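Side-chain contacts in recombination protein RecR (Deinococcus radiodurans, PDB 1VDD), which probably takes part in RecBC-independent recombinational repair of DNA, perhaps acting together with RecF and RecO, and carries a zinc finger: residues A[57-62]-A[70-75]; A[122-127]-A[152-157]. One frame throughout, in Å; residues are numbered along the deposited sequence.

How the contacts relate
From the N terminus, the chain passes the helices 5-15, 22-32 and 37-53 before contact 1, where residues 57-62 meet 70-75 on a zinc ion and close a short loop that holds strand 63-64. Contact 2 comes later: 122-127 packs on 152-157, closing a loop that holds strand 136-139 and the first half of helix 145-158. The two loops follow one another in series, neither nesting nor crossing. Contact 1 ties the hairpin of the zinc finger to its helix; contact 2 ties a Toprim connection to a helix beside the parallel sheet. They meet directly, F61 stacking on the ring of H123 and packing on P126, which joins zinc finger to Toprim domain.

Contact 1 of 2, residues A[57-62]-A[70-75]; sequences CPICFN and DVCADP. With ZN (zinc ion), chain E.
C60, in the turn between strands 55-56 and 63-64, faces C72 on the short helix 70-73 with their CA atoms 7.6 Å apart, and no hydrogen bond links the two backbones. A zinc ion spans the gap. C57 SG reaches it from the start of the turn at 2.5 Å, its sulfur swung anti to the backbone N. C60 SG comes from the far side of the turn, lying between its own backbone N and carbonyl carbon (chi1 56°), and stands 1.9 Å from the zinc, short enough that the exact length is doubtful. C72 SG approaches from the helix at 2.2 Å. The angles at the zinc between C57 SG, C60 SG and C72 SG are all 107° to 108°, as expected of a tetrahedral site, and C69, just ahead of the helix, supplies the fourth thiolate. This is a C4-type zinc finger: one CxxC pair sits in the hairpin turn and the other runs into the helix, so the metal joins the hairpin to the helix. The zinc's charge probably keeps all four cysteines deprotonated. The turn itself is pinned by C57 N donating to N62 O over 3.0 Å, which closes the turn that carries C57 and C60. Outside the first shell, I59 sets its branched carbon against the C72 sulfur, with CB 3.7 Å from SG and both CG1 and CG2 also within touching distance. R130 packs on I59 and C60. Looser is the approach of N62 ND2 to V71 CG2, at 4.3 Å; V71 also touches L103 and Y104 of strand 103-106, which places the finger's helix against the edge strand of the Toprim sheet.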
loop_
_atom_site.group_PDB
_atom_site.type_symbol
_atom_site.label_atom_id
_atom_site.label_comp_id
_atom_site.label_asym_id
_atom_site.label_seq_id
_atom_site.Cartn_x
_atom_site.Cartn_y
_atom_site.Cartn_z
ATOM N N CYS A 57 24.616 28.108 -2.816
ATOM C CA CYS A 57 24.697 29.564 -3.005
ATOM C C CYS A 57 25.294 30.191 -1.749
ATOM O O CYS A 57 24.960 29.804 -0.630
ATOM C CB CYS A 57 23.299 30.156 -3.275
ATOM S SG CYS A 57 23.191 31.981 -3.344
ATOM N N PRO A 58 26.189 31.168 -1.915
ATOM C CA PRO A 58 26.818 31.824 -0.766
ATOM C C PRO A 58 25.865 32.700 0.060
ATOM O O PRO A 58 26.004 32.788 1.282
ATOM C CB PRO A 58 27.929 32.633 -1.415
ATOM C CG PRO A 58 27.294 33.057 -2.714
ATOM C CD PRO A 58 26.641 31.772 -3.181
ATOM N N ILE A 59 24.910 33.345 -0.611
ATOM C CA ILE A 59 23.935 34.224 0.048
ATOM C C ILE A 59 22.913 33.363 0.780
ATOM O O ILE A 59 22.964 33.211 2.005
ATOM C CB ILE A 59 23.183 35.094 -0.984
ATOM C CG1 ILE A 59 24.185 35.825 -1.891
ATOM C CG2 ILE A 59 22.250 36.054 -0.260
ATOM C CD1 ILE A 59 25.297 36.567 -1.152
ATOM N N CYS A 60 21.955 32.848 0.017
ATOM C CA CYS A 60 20.963 31.932 0.550
ATOM C C CYS A 60 21.724 30.677 0.186
ATOM O O CYS A 60 22.689 30.766 -0.568
ATOM C CB CYS A 60 19.671 32.000 -0.255
ATOM S SG CYS A 60 19.895 31.682 -2.025
ATOM N N PHE A 61 21.341 29.516 0.683
ATOM C CA PHE A 61 22.104 28.341 0.301
ATOM C C PHE A 61 21.331 27.400 -0.611
ATOM O O PHE A 61 21.351 26.175 -0.459
ATOM C CB PHE A 61 22.628 27.657 1.561
ATOM C CG PHE A 61 23.683 28.467 2.258
ATOM C CD1 PHE A 61 23.362 29.702 2.828
ATOM C CD2 PHE A 61 25.012 28.061 2.250
ATOM C CE1 PHE A 61 24.349 30.518 3.368
ATOM C CE2 PHE A 61 26.012 28.871 2.790
ATOM C CZ PHE A 61 25.681 30.104 3.348
ATOM N N ASN A 62 20.646 28.011 -1.572
ATOM C CA ASN A 62 19.868 27.287 -2.565
ATOM C C ASN A 62 20.869 26.751 -3.588
ATOM O O ASN A 62 21.863 27.407 -3.885
ATOM C CB ASN A 62 18.873 28.239 -3.227
ATOM C CG ASN A 62 17.895 27.523 -4.118
ATOM O OD1 ASN A 62 17.332 26.495 -3.737
ATOM N ND2 ASN A 62 17.674 28.063 -5.308
ATOM N N ASP A 70 19.889 31.633 -8.970
ATOM C CA ASP A 70 19.010 32.340 -9.909
ATOM C C ASP A 70 17.989 33.219 -9.184
ATOM O O ASP A 70 17.539 34.232 -9.715
ATOM C CB ASP A 70 18.260 31.355 -10.810
ATOM C CG ASP A 70 17.379 32.058 -11.840
ATOM O OD1 ASP A 70 17.916 32.838 -12.663
ATOM O OD2 ASP A 70 16.148 31.832 -11.825
ATOM N N VAL A 71 17.613 32.818 -7.977
ATOM C CA VAL A 71 16.657 33.582 -7.191
ATOM C C VAL A 71 17.311 34.866 -6.715
ATOM O O VAL A 71 16.728 35.945 -6.812
ATOM C CB VAL A 71 16.194 32.790 -5.965
ATOM C CG1 VAL A 71 15.376 33.683 -5.047
ATOM C CG2 VAL A 71 15.395 31.581 -6.414
ATOM N N CYS A 72 18.526 34.740 -6.191
ATOM C CA CYS A 72 19.262 35.893 -5.700
ATOM C C CYS A 72 19.507 36.862 -6.862
ATOM O O CYS A 72 19.267 38.064 -6.739
ATOM C CB CYS A 72 20.596 35.450 -5.057
ATOM S SG CYS A 72 20.476 34.604 -3.414
ATOM N N ALA A 73 19.954 36.334 -7.996
ATOM C CA ALA A 73 20.229 37.158 -9.170
ATOM C C ALA A 73 18.994 37.894 -9.673
ATOM O O ALA A 73 18.960 39.126 -9.693
ATOM C CB ALA A 73 20.800 36.298 -10.287
ATOM N N ASP A 74 17.993 37.127 -10.094
ATOM C CA ASP A 74 16.740 37.670 -10.606
ATOM C C ASP A 74 16.351 38.974 -9.894
ATOM O O ASP A 74 16.189 39.011 -8.666
ATOM C CB ASP A 74 15.633 36.637 -10.435
ATOM C CG ASP A 74 14.433 36.925 -11.297
ATOM O OD1 ASP A 74 14.033 38.107 -11.392
ATOM O OD2 ASP A 74 13.884 35.963 -11.869
ATOM N N PRO A 75 16.204 40.064 -10.668
ATOM C CA PRO A 75 15.844 41.406 -10.197
ATOM C C PRO A 75 14.346 41.674 -10.049
ATOM O O PRO A 75 13.947 42.626 -9.370
ATOM C CB PRO A 75 16.473 42.301 -11.248
ATOM C CG PRO A 75 16.195 41.516 -12.504
ATOM C CD PRO A 75 16.559 40.096 -12.100
HETATM ZN ZN ZN E . 20.755 32.466 -3.544
#

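Contact 2 of 2, residues A[122-127]-A[152-157]; sequences LHIKPL and LYLQRL
I124 pushes its whole side chain from the loop into a small apolar patch on helix 145-158 made by Y153, L154 and L157. From CB, which points at the helix, the chain splits. The CG2 branch, anti to the backbone N, lies against two leucine methyls: it is 3.6 Å from L157 CD1 and close also to L154 CD2. The other branch starts with CG1, which meets L154 CD2 at 4.0 Å. Extended further (chi2 -166°), it ends in I124 CD1, which lies 3.6 Å from L154 CD2 and 3.8 Å from Y153 CE2. L154 CD2 is thus touched by all three outer carbons of the isoleucine, while the tyrosine ring meets CD1 obliquely through CD2 and CE2. Helix 145-158 joins strand 136-139 to strand 164-167, which lie parallel and adjacent, and so forms the crossover of a beta-alpha-beta unit in the Toprim fold; residues 122-127 belong to the long connection leading into strand 136-139. Y153 and L157 stand one helical turn apart, with L157 N bonded to Y153 O at 3.0 Å, so both can reach the same isoleucine. With an alanine here, L154, L157 and the Y153 ring would probably lose the partner they share, opening a gap between connection and helix. P119 touches both I124 and Y153, extending the patch along the connection, and on the sheet side L154 rests on V84 of strand 81-85.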
loop_
_atom_site.group_PDB
_atom_site.type_symbol
_atom_site.label_atom_id
_atom_site.label_comp_id
_atom_site.label_asym_id
_atom_site.label_seq_id
_atom_site.Cartn_x
_atom_site.Cartn_y
_atom_site.Cartn_z
ATOM N N LEU A 122 23.431 23.997 10.809
ATOM C CA LEU A 122 22.467 24.506 9.830
ATOM C C LEU A 122 22.836 25.954 9.479
ATOM O O LEU A 122 23.319 26.704 10.327
ATOM C CB LEU A 122 21.035 24.451 10.388
ATOM C CG LEU A 122 20.453 23.074 10.740
ATOM C CD1 LEU A 122 19.001 23.232 11.174
ATOM C CD2 LEU A 122 20.544 22.136 9.544
ATOM N N HIS A 123 22.599 26.343 8.231
ATOM C CA HIS A 123 22.943 27.679 7.775
ATOM C C HIS A 123 22.114 28.799 8.402
ATOM O O HIS A 123 21.564 29.646 7.702
ATOM C CB HIS A 123 22.854 27.736 6.246
ATOM C CG HIS A 123 23.772 26.774 5.555
ATOM N ND1 HIS A 123 23.328 25.611 4.965
ATOM C CD2 HIS A 123 25.120 26.772 5.419
ATOM C CE1 HIS A 123 24.361 24.931 4.499
ATOM N NE2 HIS A 123 25.460 25.613 4.763
ATOM N N ILE A 124 22.043 28.827 9.726
ATOM C CA ILE A 124 21.269 29.865 10.387
ATOM C C ILE A 124 22.023 31.187 10.499
ATOM O O ILE A 124 21.417 32.252 10.465
ATOM C CB ILE A 124 20.795 29.397 11.785
ATOM C CG1 ILE A 124 19.888 28.167 11.624
ATOM C CG2 ILE A 124 20.052 30.532 12.504
ATOM C CD1 ILE A 124 19.100 27.801 12.863
ATOM N N LYS A 125 23.345 31.127 10.613
ATOM C CA LYS A 125 24.131 32.354 10.714
ATOM C C LYS A 125 23.988 33.271 9.490
ATOM O O LYS A 125 23.547 34.406 9.615
ATOM C CB LYS A 125 25.618 32.037 10.922
ATOM C CG LYS A 125 26.479 33.286 11.156
ATOM C CD LYS A 125 27.899 33.161 10.584
ATOM C CE LYS A 125 27.932 33.249 9.046
ATOM N NZ LYS A 125 27.484 34.568 8.483
ATOM N N PRO A 126 24.353 32.789 8.290
ATOM C CA PRO A 126 24.250 33.616 7.083
ATOM C C PRO A 126 22.881 34.221 6.785
ATOM O O PRO A 126 22.729 34.955 5.807
ATOM C CB PRO A 126 24.724 32.676 5.978
ATOM C CG PRO A 126 24.370 31.324 6.502
ATOM C CD PRO A 126 24.774 31.421 7.942
ATOM N N LEU A 127 21.894 33.917 7.623
ATOM C CA LEU A 127 20.553 34.451 7.435
ATOM C C LEU A 127 20.416 35.800 8.137
ATOM O O LEU A 127 19.912 36.767 7.552
ATOM C CB LEU A 127 19.510 33.471 7.983
ATOM C CG LEU A 127 18.020 33.742 7.697
ATOM C CD1 LEU A 127 17.487 34.811 8.610
ATOM C CD2 LEU A 127 17.841 34.158 6.248
ATOM N N LEU A 152 10.572 28.078 15.797
ATOM C CA LEU A 152 10.499 28.876 17.011
ATOM C C LEU A 152 11.894 29.371 17.376
ATOM O O LEU A 152 12.054 30.469 17.895
ATOM C CB LEU A 152 9.879 28.069 18.154
ATOM C CG LEU A 152 8.408 27.662 17.959
ATOM C CD1 LEU A 152 7.836 27.202 19.303
ATOM C CD2 LEU A 152 7.582 28.835 17.428
ATOM N N TYR A 153 12.911 28.573 17.085
ATOM C CA TYR A 153 14.265 29.014 17.379
ATOM C C TYR A 153 14.569 30.199 16.480
ATOM O O TYR A 153 15.107 31.213 16.928
ATOM C CB TYR A 153 15.292 27.920 17.098
ATOM C CG TYR A 153 16.707 28.420 17.258
ATOM C CD1 TYR A 153 17.277 28.584 18.524
ATOM C CD2 TYR A 153 17.458 28.793 16.149
ATOM C CE1 TYR A 153 18.550 29.104 18.675
ATOM C CE2 TYR A 153 18.734 29.317 16.289
ATOM C CZ TYR A 153 19.272 29.470 17.552
ATOM O OH TYR A 153 20.536 29.992 17.683
ATOM N N LEU A 154 14.222 30.057 15.202
ATOM C CA LEU A 154 14.467 31.108 14.218
ATOM C C LEU A 154 13.716 32.379 14.583
ATOM O O LEU A 154 14.258 33.484 14.470
ATOM C CB LEU A 154 14.073 30.625 12.817
ATOM C CG LEU A 154 14.967 29.513 12.254
ATOM C CD1 LEU A 154 14.425 29.033 10.918
ATOM C CD2 LEU A 154 16.392 30.030 12.099
ATOM N N GLN A 155 12.470 32.217 15.022
ATOM C CA GLN A 155 11.656 33.352 15.441
ATOM C C GLN A 155 12.408 34.132 16.529
ATOM O O GLN A 155 12.615 35.342 16.408
ATOM C CB GLN A 155 10.312 32.860 15.990
ATOM C CG GLN A 155 9.405 33.966 16.518
ATOM C CD GLN A 155 8.120 33.435 17.144
ATOM O OE1 GLN A 155 7.383 34.180 17.795
ATOM N NE2 GLN A 155 7.846 32.146 16.946
ATOM N N ARG A 156 12.812 33.421 17.585
ATOM C CA ARG A 156 13.548 34.018 18.697
ATOM C C ARG A 156 14.731 34.805 18.158
ATOM O O ARG A 156 14.872 36.001 18.423
ATOM C CB ARG A 156 14.076 32.933 19.646
ATOM C CG ARG A 156 13.014 32.145 20.416
ATOM C CD ARG A 156 12.462 32.930 21.598
ATOM N NE ARG A 156 11.296 32.287 22.213
ATOM C CZ ARG A 156 11.313 31.107 22.835
ATOM N NH1 ARG A 156 12.446 30.418 22.933
ATOM N NH2 ARG A 156 10.191 30.613 23.356
ATOM N N LEU A 157 15.571 34.124 17.386
ATOM C CA LEU A 157 16.768 34.730 16.822
ATOM C C LEU A 157 16.527 35.966 15.986
ATOM O O LEU A 157 17.152 36.996 16.207
ATOM C CB LEU A 157 17.541 33.709 15.983
ATOM C CG LEU A 157 18.902 33.290 16.549
ATOM C CD1 LEU A 157 19.623 32.362 15.583
ATOM C CD2 LEU A 157 19.738 34.525 16.801
#